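Local atomic coordinates of SPbeta prophage-derived uncharacterized protein YonK (Bacillus subtilis, PDB entry 2H4O), a protein that is of unknown function, is encoded in the SPbeta prophage of its bacterial host and assembles into an octamer. Residues Gly13-Asp16 with Glu21-Glu24. Numbering follows the deposited sequence.
Sequences GFFD and EVTE
Phe-14 and Thr-23 exchange two backbone hydrogen bonds, Phe-14 N to Thr-23 O (2.8 Å) and Thr-23 N to Phe-14 O (3.1 Å). Asp-16 and Glu-21 form the second such pair: Asp-16 N reaches Glu-21 O at 3.0 Å, and Glu-21 N returns to Asp-16 O at 2.8 Å. Between them Phe-15 faces Val-22 in a non-hydrogen-bonded pair, completing the ladder of an antiparallel beta hairpin.

Apolar contacts differ on the two faces. On one, the Phe-15 ring slants against Val-22, Phe-15 CD1 lying 3.8 Å from Val-22 CG2, while Val-22 CG1, anti to its backbone N (chi1 -177°), reaches Gly-13 CA at 3.5 Å. On the other, Thr-23 CG2 lies beside Phe-14 CB at 4.1 Å.

Polar ends look elsewhere: Asp-16 OD1 accepts the Val-19 N-H within the turn, Thr-23 OG1 is hydrogen-bonded to Tyr-31 O on strand 30-34, and Glu-21 OE2 forms a salt bridge to Lys-60 of a neighbouring subunit. Strand 21-25 is the middle strand of the three-stranded antiparallel sheet, between 14-16 and 30-34, while Gly-13 and Phe-14 extend the sheet into another subunit through an antiparallel ladder.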
loop_
_atom_site.group_PDB
_atom_site.type_symbol
_atom_site.label_atom_id
_atom_site.label_comp_id
_atom_site.label_asym_id
_atom_site.label_seq_id
_atom_site.Cartn_x
_atom_site.Cartn_y
_atom_site.Cartn_z
ATOM N N GLY A 13 -6.212 -20.845 0.582
ATOM C CA GLY A 13 -6.545 -22.126 1.186
ATOM C C GLY A 13 -5.473 -23.205 1.054
ATOM O O GLY A 13 -4.365 -22.951 0.624
ATOM N N PHE A 14 -5.806 -24.427 1.432
ATOM C CA PHE A 14 -4.866 -25.536 1.331
ATOM C C PHE A 14 -4.835 -26.030 -0.119
ATOM O O PHE A 14 -5.834 -26.489 -0.659
ATOM C CB PHE A 14 -5.302 -26.649 2.251
ATOM C CG PHE A 14 -4.337 -27.752 2.328
ATOM C CD1 PHE A 14 -3.226 -27.655 3.158
ATOM C CD2 PHE A 14 -4.508 -28.897 1.548
ATOM C CE1 PHE A 14 -2.288 -28.706 3.205
ATOM C CE2 PHE A 14 -3.585 -29.934 1.591
ATOM C CZ PHE A 14 -2.477 -29.840 2.419
ATOM N N PHE A 15 -3.671 -25.928 -0.744
ATOM C CA PHE A 15 -3.501 -26.291 -2.145
ATOM C C PHE A 15 -3.100 -27.716 -2.460
ATOM O O PHE A 15 -2.089 -28.215 -1.991
ATOM C CB PHE A 15 -2.493 -25.354 -2.785
ATOM C CG PHE A 15 -2.276 -25.607 -4.237
ATOM C CD1 PHE A 15 -3.350 -25.671 -5.107
ATOM C CD2 PHE A 15 -0.990 -25.698 -4.761
ATOM C CE1 PHE A 15 -3.152 -25.816 -6.485
ATOM C CE2 PHE A 15 -0.790 -25.840 -6.139
ATOM C CZ PHE A 15 -1.882 -25.895 -6.997
ATOM N N ASP A 16 -3.915 -28.360 -3.287
ATOM C CA ASP A 16 -3.683 -29.726 -3.730
ATOM C C ASP A 16 -3.696 -29.696 -5.254
ATOM O O ASP A 16 -4.758 -29.633 -5.888
ATOM C CB ASP A 16 -4.772 -30.653 -3.208
ATOM C CG ASP A 16 -4.427 -32.118 -3.408
ATOM O OD1 ASP A 16 -4.421 -32.590 -4.572
ATOM O OD2 ASP A 16 -4.145 -32.791 -2.398
ATOM N N GLU A 21 -7.152 -28.397 -6.643
ATOM C CA GLU A 21 -8.147 -27.696 -5.840
ATOM C C GLU A 21 -7.567 -26.950 -4.625
ATOM O O GLU A 21 -6.607 -27.372 -3.995
ATOM C CB GLU A 21 -9.203 -28.677 -5.340
ATOM C CG GLU A 21 -9.823 -29.532 -6.432
ATOM C CD GLU A 21 -10.905 -30.458 -5.906
ATOM O OE1 GLU A 21 -10.674 -31.127 -4.869
ATOM O OE2 GLU A 21 -11.985 -30.520 -6.538
ATOM N N VAL A 22 -8.161 -25.815 -4.311
ATOM C CA VAL A 22 -7.749 -25.042 -3.152
ATOM C C VAL A 22 -8.943 -25.052 -2.202
ATOM O O VAL A 22 -10.088 -24.791 -2.603
ATOM C CB VAL A 22 -7.414 -23.560 -3.504
ATOM C CG1 VAL A 22 -6.926 -22.836 -2.262
ATOM C CG2 VAL A 22 -6.382 -23.506 -4.623
ATOM N N THR A 23 -8.666 -25.342 -0.940
ATOM C CA THR A 23 -9.718 -25.390 0.042
ATOM C C THR A 23 -9.384 -24.666 1.356
ATOM O O THR A 23 -8.430 -25.028 2.040
ATOM C CB THR A 23 -10.115 -26.869 0.298
ATOM O OG1 THR A 23 -10.977 -26.959 1.439
ATOM C CG2 THR A 23 -8.896 -27.724 0.505
ATOM N N GLU A 24 -10.168 -23.634 1.695
ATOM C CA GLU A 24 -9.951 -22.891 2.933
ATOM C C GLU A 24 -10.926 -23.269 4.034
ATOM O O GLU A 24 -12.094 -23.516 3.794
ATOM C CB GLU A 24 -10.011 -21.360 2.717
ATOM C CG GLU A 24 -11.334 -20.798 2.205
ATOM C CD GLU A 24 -11.351 -19.267 2.106
ATOM O OE1 GLU A 24 -12.160 -18.705 1.345
ATOM O OE2 GLU A 24 -10.570 -18.606 2.793
#